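Local structure of VC0179-like protein (4XJ6) at residues E331-S339 / F349-R360; G368-A376 / R387-K395. The protein probably joins GTP and ATP into cyclic GMP-AMP, as a magnesium-dependent bacterial homologue of cyclic GMP-AMP synthase. All blocks are in the same frame, centred on the assembly; numbering follows the deposited sequence.

Contact 1 of 2, residues E331-S339 / F349-R360; sequences EEFNRGVES and FPAESNHNVHHR
R360 sends NH1 to N334 OD1 at 2.7 Å, a nearly straight bond (156° at the hydrogen) that lies in both the amide's carbonyl plane and the guanidinium plane. The contact joins the C-terminal end of helix 318-335 to the loop before helix 357-377 and that helix's first turn, within the cyclic GMP-AMP synthase C-terminal domain. R360 NH1 also donates to H355 ND1, in the plane of the imidazole, and a water bridges R360 NH2 and N334 ND2, so guanidinium and amide are held almost coplanar. R360 sets out from its backbone away from segment 331-339, and bends at chi2 and chi3 return its guanidinium to N334. The E352 carboxylate stacks on the N334 amide, planes 19° apart. With ND1 accepting from R360, H355 turns NE2 toward two backbone carbonyls, F333 O at 2.9 Å and P350 O, through weak, bent bonds. Backbone bonds continue the seam: E352 N reaches N334 O at 2.8 Å, and beyond G336, where the chain leaves the helix with positive phi, V337 and F349 form a single antiparallel hydrogen-bonded bridge. V337 N to F349 O measures 2.8 Å and F349 N to V337 O 3.1 Å. Next to the bridge the edge of F333 meets the face of F349, a T-shaped pair with planes at 77°. M366 of helix 357-377 and A303 of helix 297-310 also pack on F333. H359 CD2 lies over one face of the F349 ring, while on the opposite face F333 CD2 sits above the ring centre, 3.4 Å from F349 CG.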
loop_
_atom_site.group_PDB
_atom_site.type_symbol
_atom_site.label_atom_id
_atom_site.label_comp_id
_atom_site.label_asym_id
_atom_site.label_seq_id
_atom_site.Cartn_x
_atom_site.Cartn_y
_atom_site.Cartn_z
ATOM N N GLU A 331 -14.728 -13.184 14.308
ATOM C CA GLU A 331 -14.073 -14.004 15.320
ATOM C C GLU A 331 -12.567 -14.048 15.101
ATOM O O GLU A 331 -11.800 -14.214 16.048
ATOM C CB GLU A 331 -14.650 -15.419 15.324
ATOM C CG GLU A 331 -16.120 -15.478 15.708
ATOM C CD GLU A 331 -16.396 -14.877 17.076
ATOM O OE1 GLU A 331 -15.550 -15.025 17.984
ATOM O OE2 GLU A 331 -17.463 -14.249 17.239
ATOM N N GLU A 332 -12.149 -13.898 13.849
ATOM C CA GLU A 332 -10.731 -13.818 13.528
ATOM C C GLU A 332 -10.105 -12.586 14.157
ATOM O O GLU A 332 -9.027 -12.658 14.748
ATOM C CB GLU A 332 -10.518 -13.792 12.018
ATOM C CG GLU A 332 -10.634 -15.147 11.374
ATOM C CD GLU A 332 -9.683 -16.153 11.984
ATOM O OE1 GLU A 332 -8.501 -15.808 12.192
ATOM O OE2 GLU A 332 -10.120 -17.286 12.263
ATOM N N PHE A 333 -10.791 -11.456 14.023
ATOM C CA PHE A 333 -10.312 -10.197 14.579
ATOM C C PHE A 333 -10.509 -10.147 16.091
ATOM O O PHE A 333 -9.843 -9.377 16.780
ATOM C CB PHE A 333 -11.017 -9.018 13.903
ATOM C CG PHE A 333 -10.482 -8.700 12.534
ATOM C CD1 PHE A 333 -10.780 -9.508 11.454
ATOM C CD2 PHE A 333 -9.673 -7.592 12.331
ATOM C CE1 PHE A 333 -10.283 -9.220 10.195
ATOM C CE2 PHE A 333 -9.174 -7.297 11.077
ATOM C CZ PHE A 333 -9.479 -8.118 10.005
ATOM N N ASN A 334 -11.420 -10.970 16.603
ATOM C CA ASN A 334 -11.591 -11.117 18.045
ATOM C C ASN A 334 -10.467 -11.954 18.639
ATOM O O ASN A 334 -10.052 -11.743 19.778
ATOM C CB ASN A 334 -12.947 -11.747 18.371
ATOM C CG ASN A 334 -14.062 -10.724 18.420
ATOM O OD1 ASN A 334 -13.843 -9.570 18.789
ATOM N ND2 ASN A 334 -15.267 -11.143 18.054
ATOM N N ARG A 335 -9.977 -12.908 17.855
ATOM C CA ARG A 335 -8.834 -13.722 18.249
ATOM C C ARG A 335 -7.543 -12.922 18.160
ATOM O O ARG A 335 -6.549 -13.244 18.813
ATOM C CB ARG A 335 -8.717 -14.965 17.368
ATOM C CG ARG A 335 -9.735 -16.051 17.657
ATOM C CD ARG A 335 -9.516 -17.241 16.735
ATOM N NE ARG A 335 -10.366 -18.375 17.084
ATOM C CZ ARG A 335 -10.311 -19.559 16.484
ATOM N NH1 ARG A 335 -9.444 -19.766 15.502
ATOM N NH2 ARG A 335 -11.121 -20.538 16.866
ATOM N N GLY A 336 -7.566 -11.877 17.341
ATOM C CA GLY A 336 -6.370 -11.111 17.047
ATOM C C GLY A 336 -5.760 -11.614 15.756
ATOM O O GLY A 336 -5.712 -12.820 15.516
ATOM N N VAL A 337 -5.309 -10.688 14.916
ATOM C CA VAL A 337 -4.704 -11.051 13.640
ATOM C C VAL A 337 -3.208 -10.765 13.662
ATOM O O VAL A 337 -2.784 -9.612 13.610
ATOM C CB VAL A 337 -5.355 -10.294 12.460
ATOM C CG1 VAL A 337 -4.782 -10.782 11.139
ATOM C CG2 VAL A 337 -6.870 -10.463 12.485
ATOM N N GLU A 338 -2.411 -11.824 13.749
ATOM C CA GLU A 338 -0.961 -11.686 13.777
ATOM C C GLU A 338 -0.412 -11.418 12.382
ATOM O O GLU A 338 -0.966 -11.886 11.387
ATOM C CB GLU A 338 -0.314 -12.938 14.372
ATOM C CG GLU A 338 -0.680 -13.188 15.829
ATOM C CD GLU A 338 -0.064 -14.461 16.374
ATOM O OE1 GLU A 338 0.825 -15.023 15.700
ATOM O OE2 GLU A 338 -0.468 -14.900 17.471
ATOM N N SER A 339 0.675 -10.658 12.315
ATOM C CA SER A 339 1.297 -10.338 11.038
ATOM C C SER A 339 1.914 -11.573 10.396
ATOM O O SER A 339 2.541 -12.385 11.074
ATOM C CB SER A 339 2.359 -9.249 11.215
ATOM O OG SER A 339 3.017 -8.977 9.987
ATOM N N PHE A 349 -3.829 -6.759 14.262
ATOM C CA PHE A 349 -5.059 -6.449 14.975
ATOM C C PHE A 349 -5.043 -7.170 16.318
ATOM O O PHE A 349 -4.863 -8.387 16.364
ATOM C CB PHE A 349 -6.271 -6.873 14.147
ATOM C CG PHE A 349 -7.503 -6.065 14.410
ATOM C CD1 PHE A 349 -7.763 -4.923 13.672
ATOM C CD2 PHE A 349 -8.413 -6.455 15.380
ATOM C CE1 PHE A 349 -8.900 -4.180 13.901
ATOM C CE2 PHE A 349 -9.553 -5.712 15.613
ATOM C CZ PHE A 349 -9.795 -4.575 14.871
ATOM N N PRO A 350 -5.225 -6.423 17.419
ATOM C CA PRO A 350 -5.107 -7.003 18.762
ATOM C C PRO A 350 -6.199 -8.022 19.079
ATOM O O PRO A 350 -7.236 -8.032 18.416
ATOM C CB PRO A 350 -5.233 -5.785 19.680
ATOM C CG PRO A 350 -6.033 -4.807 18.890
ATOM C CD PRO A 350 -5.589 -4.996 17.466
ATOM N N ALA A 351 -5.955 -8.871 20.075
ATOM C CA ALA A 351 -6.981 -9.771 20.586
ATOM C C ALA A 351 -8.080 -8.947 21.242
ATOM O O ALA A 351 -7.851 -7.795 21.610
ATOM C CB ALA A 351 -6.385 -10.770 21.573
ATOM N N GLU A 352 -9.260 -9.542 21.389
ATOM C CA GLU A 352 -10.447 -8.827 21.857
ATOM C C GLU A 352 -10.233 -8.095 23.181
ATOM O O GLU A 352 -10.718 -6.981 23.366
ATOM C CB GLU A 352 -11.624 -9.798 21.987
ATOM C CG GLU A 352 -12.953 -9.127 22.273
ATOM C CD GLU A 352 -14.124 -10.082 22.173
ATOM O OE1 GLU A 352 -13.904 -11.261 21.823
ATOM O OE2 GLU A 352 -15.266 -9.655 22.443
ATOM N N SER A 353 -9.494 -8.721 24.088
ATOM C CA SER A 353 -9.244 -8.153 25.408
ATOM C C SER A 353 -8.389 -6.887 25.337
ATOM O O SER A 353 -8.295 -6.133 26.307
ATOM C CB SER A 353 -8.567 -9.189 26.306
ATOM O OG SER A 353 -7.300 -9.542 25.780
ATOM N N ASN A 354 -7.763 -6.669 24.184
ATOM C CA ASN A 354 -6.922 -5.499 23.967
ATOM C C ASN A 354 -7.552 -4.516 22.980
ATOM O O ASN A 354 -6.952 -3.497 22.638
ATOM C CB ASN A 354 -5.539 -5.926 23.470
ATOM C CG ASN A 354 -4.763 -6.716 24.511
ATOM O OD1 ASN A 354 -4.828 -6.418 25.704
ATOM N ND2 ASN A 354 -4.031 -7.730 24.064
ATOM N N HIS A 355 -8.764 -4.828 22.526
ATOM C CA HIS A 355 -9.488 -3.961 21.599
ATOM C C HIS A 355 -9.862 -2.646 22.259
ATOM O O HIS A 355 -10.423 -2.640 23.354
ATOM C CB HIS A 355 -10.763 -4.644 21.090
ATOM C CG HIS A 355 -10.519 -5.746 20.107
ATOM N ND1 HIS A 355 -11.538 -6.505 19.576
ATOM C CD2 HIS A 355 -9.375 -6.211 19.552
ATOM C CE1 HIS A 355 -11.033 -7.396 18.740
ATOM N NE2 HIS A 355 -9.722 -7.239 18.708
ATOM N N ASN A 356 -9.553 -1.531 21.604
ATOM C CA ASN A 356 -10.123 -0.255 22.022
ATOM C C ASN A 356 -11.429 -0.027 21.265
ATOM O O ASN A 356 -11.850 -0.882 20.483
ATOM C CB ASN A 356 -9.138 0.907 21.812
ATOM C CG ASN A 356 -8.668 1.047 20.370
ATOM O OD1 ASN A 356 -9.379 0.704 19.424
ATOM N ND2 ASN A 356 -7.459 1.571 20.198
ATOM N N VAL A 357 -12.064 1.117 21.489
ATOM C CA VAL A 357 -13.384 1.364 20.921
ATOM C C VAL A 357 -13.345 1.422 19.389
ATOM O O VAL A 357 -14.330 1.092 18.724
ATOM C CB VAL A 357 -13.997 2.669 21.488
ATOM C CG1 VAL A 357 -13.215 3.889 21.025
ATOM C CG2 VAL A 357 -15.468 2.781 21.109
ATOM N N HIS A 358 -12.201 1.812 18.834
ATOM C CA HIS A 358 -12.045 1.899 17.387
ATOM C C HIS A 358 -11.988 0.506 16.774
ATOM O O HIS A 358 -12.486 0.277 15.671
ATOM C CB HIS A 358 -10.787 2.692 17.027
ATOM C CG HIS A 358 -10.661 3.993 17.761
ATOM N ND1 HIS A 358 -9.824 4.158 18.843
ATOM C CD2 HIS A 358 -11.269 5.188 17.571
ATOM C CE1 HIS A 358 -9.917 5.399 19.286
ATOM N NE2 HIS A 358 -10.788 6.045 18.532
ATOM N N HIS A 359 -11.376 -0.424 17.500
ATOM C CA HIS A 359 -11.327 -1.815 17.071
ATOM C C HIS A 359 -12.720 -2.432 17.071
ATOM O O HIS A 359 -13.086 -3.165 16.152
ATOM C CB HIS A 359 -10.395 -2.630 17.975
ATOM C CG HIS A 359 -8.949 -2.260 17.848
ATOM N ND1 HIS A 359 -8.226 -1.711 18.885
ATOM C CD2 HIS A 359 -8.088 -2.376 16.810
ATOM C CE1 HIS A 359 -6.984 -1.500 18.491
ATOM N NE2 HIS A 359 -6.872 -1.894 17.235
ATOM N N ARG A 360 -13.492 -2.135 18.112
ATOM C CA ARG A 360 -14.840 -2.675 18.253
ATOM C C ARG A 360 -15.756 -2.194 17.133
ATOM O O ARG A 360 -16.586 -2.953 16.636
ATOM C CB ARG A 360 -15.434 -2.302 19.615
ATOM C CG ARG A 360 -14.721 -2.930 20.802
ATOM C CD ARG A 360 -14.443 -4.405 20.553
ATOM N NE ARG A 360 -15.656 -5.158 20.246
ATOM C CZ ARG A 360 -15.664 -6.426 19.846
ATOM N NH1 ARG A 360 -14.522 -7.085 19.702
ATOM N NH2 ARG A 360 -16.811 -7.036 19.589
HETATM O O HOH W 1 -17.652 -9.420 18.952
#

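Contact 2 of 2, residues G368-A376 / R387-K395; sequences GLYGILLAA and RKINEAFGK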
loop_
_atom_site.group_PDB
_atom_site.type_symbol
_atom_site.label_atom_id
_atom_site.label_comp_id
_atom_site.label_asym_id
_atom_site.label_seq_id
_atom_site.Cartn_x
_atom_site.Cartn_y
_atom_site.Cartn_z
ATOM N N GLY A 368 -21.968 -7.234 10.709
ATOM C CA GLY A 368 -23.115 -6.870 9.898
ATOM C C GLY A 368 -23.122 -7.519 8.525
ATOM O O GLY A 368 -24.178 -7.672 7.911
ATOM N N LEU A 369 -21.942 -7.903 8.046
ATOM C CA LEU A 369 -21.798 -8.444 6.696
ATOM C C LEU A 369 -22.558 -9.749 6.468
ATOM O O LEU A 369 -23.258 -9.890 5.465
ATOM C CB LEU A 369 -20.320 -8.662 6.368
ATOM C CG LEU A 369 -20.048 -9.271 4.989
ATOM C CD1 LEU A 369 -20.691 -8.435 3.884
ATOM C CD2 LEU A 369 -18.554 -9.438 4.744
ATOM N N TYR A 370 -22.404 -10.700 7.385
ATOM C CA TYR A 370 -23.009 -12.022 7.237
ATOM C C TYR A 370 -24.526 -11.945 7.097
ATOM O O TYR A 370 -25.131 -12.725 6.360
ATOM C CB TYR A 370 -22.636 -12.910 8.427
ATOM C CG TYR A 370 -23.086 -14.350 8.294
ATOM C CD1 TYR A 370 -22.727 -15.113 7.190
ATOM C CD2 TYR A 370 -23.853 -14.950 9.282
ATOM C CE1 TYR A 370 -23.132 -16.428 7.067
ATOM C CE2 TYR A 370 -24.260 -16.265 9.172
ATOM C CZ TYR A 370 -23.895 -17.001 8.061
ATOM O OH TYR A 370 -24.301 -18.312 7.942
ATOM N N GLY A 371 -25.134 -10.993 7.797
ATOM C CA GLY A 371 -26.572 -10.811 7.739
ATOM C C GLY A 371 -27.038 -10.292 6.396
ATOM O O GLY A 371 -28.106 -10.657 5.910
ATOM N N ILE A 372 -26.221 -9.435 5.797
ATOM C CA ILE A 372 -26.528 -8.852 4.500
ATOM C C ILE A 372 -26.517 -9.913 3.396
ATOM O O ILE A 372 -27.412 -9.956 2.551
ATOM C CB ILE A 372 -25.531 -7.730 4.152
ATOM C CG1 ILE A 372 -25.743 -6.528 5.077
ATOM C CG2 ILE A 372 -25.657 -7.334 2.689
ATOM C CD1 ILE A 372 -24.673 -5.470 4.950
ATOM N N LEU A 373 -25.507 -10.778 3.426
ATOM C CA LEU A 373 -25.346 -11.821 2.417
ATOM C C LEU A 373 -26.469 -12.857 2.463
ATOM O O LEU A 373 -26.786 -13.487 1.453
ATOM C CB LEU A 373 -23.996 -12.520 2.586
ATOM C CG LEU A 373 -22.753 -11.647 2.401
ATOM C CD1 LEU A 373 -21.494 -12.492 2.485
ATOM C CD2 LEU A 373 -22.812 -10.893 1.078
ATOM N N LEU A 374 -27.063 -13.033 3.639
ATOM C CA LEU A 374 -28.124 -14.017 3.816
ATOM C C LEU A 374 -29.500 -13.439 3.508
ATOM O O LEU A 374 -30.386 -14.153 3.038
ATOM C CB LEU A 374 -28.100 -14.570 5.237
ATOM C CG LEU A 374 -27.015 -15.609 5.508
ATOM C CD1 LEU A 374 -26.755 -15.677 6.988
ATOM C CD2 LEU A 374 -27.440 -16.967 4.974
ATOM N N ALA A 375 -29.674 -12.150 3.783
ATOM C CA ALA A 375 -30.921 -11.464 3.467
ATOM C C ALA A 375 -31.074 -11.370 1.957
ATOM O O ALA A 375 -32.164 -11.549 1.414
ATOM C CB ALA A 375 -30.949 -10.080 4.102
ATOM N N ALA A 376 -29.958 -11.092 1.290
ATOM C CA ALA A 376 -29.906 -11.048 -0.165
ATOM C C ALA A 376 -30.274 -12.408 -0.747
ATOM O O ALA A 376 -31.099 -12.508 -1.655
ATOM C CB ALA A 376 -28.522 -10.626 -0.635
ATOM N N ARG A 387 -30.042 -5.189 -4.723
ATOM C CA ARG A 387 -29.998 -4.017 -3.854
ATOM C C ARG A 387 -29.512 -4.362 -2.449
ATOM O O ARG A 387 -28.890 -3.538 -1.777
ATOM C CB ARG A 387 -31.375 -3.358 -3.761
ATOM C CG ARG A 387 -31.835 -2.652 -5.024
ATOM C CD ARG A 387 -33.018 -1.745 -4.722
ATOM N NE ARG A 387 -34.048 -2.447 -3.963
ATOM C CZ ARG A 387 -35.092 -3.059 -4.512
ATOM N NH1 ARG A 387 -35.249 -3.050 -5.830
ATOM N NH2 ARG A 387 -35.982 -3.677 -3.746
ATOM N N LYS A 388 -29.801 -5.581 -2.008
ATOM C CA LYS A 388 -29.451 -5.993 -0.657
ATOM C C LYS A 388 -27.963 -6.311 -0.541
ATOM O O LYS A 388 -27.286 -5.818 0.359
ATOM C CB LYS A 388 -30.278 -7.203 -0.234
ATOM C CG LYS A 388 -30.346 -7.380 1.268
ATOM C CD LYS A 388 -30.974 -6.154 1.906
ATOM C CE LYS A 388 -30.676 -6.076 3.391
ATOM N NZ LYS A 388 -31.386 -4.947 4.053
ATOM N N ILE A 389 -27.456 -7.134 -1.454
ATOM C CA ILE A 389 -26.047 -7.522 -1.431
ATOM C C ILE A 389 -25.156 -6.335 -1.800
ATOM O O ILE A 389 -23.974 -6.301 -1.455
ATOM C CB ILE A 389 -25.772 -8.704 -2.384
ATOM C CG1 ILE A 389 -24.382 -9.291 -2.134
ATOM C CG2 ILE A 389 -25.936 -8.271 -3.831
ATOM C CD1 ILE A 389 -24.145 -10.623 -2.803
ATOM N N ASN A 390 -25.733 -5.357 -2.494
ATOM C CA ASN A 390 -25.013 -4.138 -2.845
ATOM C C ASN A 390 -24.924 -3.174 -1.670
ATOM O O ASN A 390 -24.297 -2.121 -1.769
ATOM C CB ASN A 390 -25.671 -3.447 -4.041
ATOM C CG ASN A 390 -25.211 -4.016 -5.368
ATOM O OD1 ASN A 390 -24.417 -4.956 -5.413
ATOM N ND2 ASN A 390 -25.710 -3.448 -6.461
ATOM N N GLU A 391 -25.559 -3.528 -0.559
ATOM C CA GLU A 391 -25.381 -2.765 0.669
ATOM C C GLU A 391 -24.046 -3.139 1.291
ATOM O O GLU A 391 -23.486 -2.394 2.093
ATOM C CB GLU A 391 -26.521 -3.021 1.652
ATOM C CG GLU A 391 -27.869 -2.501 1.186
ATOM C CD GLU A 391 -28.984 -2.826 2.156
ATOM O OE1 GLU A 391 -28.692 -2.999 3.357
ATOM O OE2 GLU A 391 -30.150 -2.917 1.718
ATOM N N ALA A 392 -23.539 -4.304 0.900
ATOM C CA ALA A 392 -22.270 -4.805 1.405
ATOM C C ALA A 392 -21.098 -4.346 0.541
ATOM O O ALA A 392 -20.085 -3.874 1.058
ATOM C CB ALA A 392 -22.304 -6.321 1.483
ATOM N N PHE A 393 -21.243 -4.480 -0.773
ATOM C CA PHE A 393 -20.144 -4.200 -1.694
ATOM C C PHE A 393 -20.318 -2.882 -2.445
ATOM O O PHE A 393 -19.481 -2.520 -3.273
ATOM C CB PHE A 393 -19.995 -5.346 -2.699
ATOM C CG PHE A 393 -19.850 -6.699 -2.060
ATOM C CD1 PHE A 393 -18.653 -7.074 -1.474
ATOM C CD2 PHE A 393 -20.904 -7.596 -2.053
ATOM C CE1 PHE A 393 -18.511 -8.314 -0.887
ATOM C CE2 PHE A 393 -20.767 -8.839 -1.467
ATOM C CZ PHE A 393 -19.569 -9.198 -0.885
ATOM N N GLY A 394 -21.403 -2.169 -2.157
ATOM C CA GLY A 394 -21.690 -0.924 -2.845
ATOM C C GLY A 394 -22.368 -1.181 -4.175
ATOM O O GLY A 394 -22.314 -2.292 -4.703
ATOM N N LYS A 395 -23.015 -0.154 -4.717
ATOM C CA LYS A 395 -23.658 -0.264 -6.019
ATOM C C LYS A 395 -22.613 -0.232 -7.128
ATOM O O LYS A 395 -22.231 0.834 -7.606
ATOM C CB LYS A 395 -24.681 0.860 -6.216
ATOM C CG LYS A 395 -25.397 0.824 -7.559
ATOM C CD LYS A 395 -26.250 2.065 -7.762
ATOM C CE LYS A 395 -26.721 2.179 -9.204
ATOM N NZ LYS A 395 -27.460 3.448 -9.450
#
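I372 is the knob of this helix pair, its side chain seated in a hole formed by K388, I389, E391 and A392. Its CG2 branch, anti to the backbone N, does the touching, 3.2 Å from the carbonyl oxygen K388 O and 3.7 Å from A392 CB. The two segments belong to helix 357-377 and helix 382-393, consecutive in the C-terminal domain and packed as an antiparallel hairpin; their axes approach to 8.1 Å at 157°. A392 CB is shared, since L369 CD1 presses on it from one turn before I372, at 3.6 Å. Near the turn of the hairpin the small side chains of A375 and A376 let K388 and I389 come close: A376 CB lies 3.8 Å from I389 CB, and the start of the K388 chain rests on A375 and A376, with CG 3.7 Å from A376 N. Bent at chi2 (60°), K388 then carries its amine away from these alanines to a weakly bonded salt bridge with E391, one turn on in the same helix. L373 CD2 touches both I389 CG1 and, at 3.9 Å, F393 CE2, meeting that ring obliquely.

Around this layer, W285 of helix 274-289 packs on L369 and F393, A326 of helix 318-335 on L369 and L373, and Y9 of helix 6-10 on L373 and I389. Helix 382-393 is kinked at E391 and A392, whose amides bond three residues back, to K388 O and I389 O, in place of the usual four; Q289 donates to the carbonyls of E391 and A392. No hydrogen bond links the two segments, so across this interface cohesion comes from the fit of aliphatic and aromatic surfaces, with the K388-E391 pair confined to one helix.

How the contacts relate
Helix 357-377 runs through both contacts: its first turn, with the loop before it, takes part in contact 1, and its C-terminal half carries contact 2. The contact centres are 24 Å apart and their nearest atoms about 9 Å, so they are joined through the helix and do not touch. Helix 318-335 ties them further, ending in contact 1 while an earlier part of it packs against contact 2. Contact 1 is the one beside the nucleotide: S339 touches a bound 3'-deoxy-GTP, and the F349 side chain lies about 10 Å from one. Contact 2 contains no residue seen to touch the magnesium ions, which are held by D129 and D131, one of them also by D191.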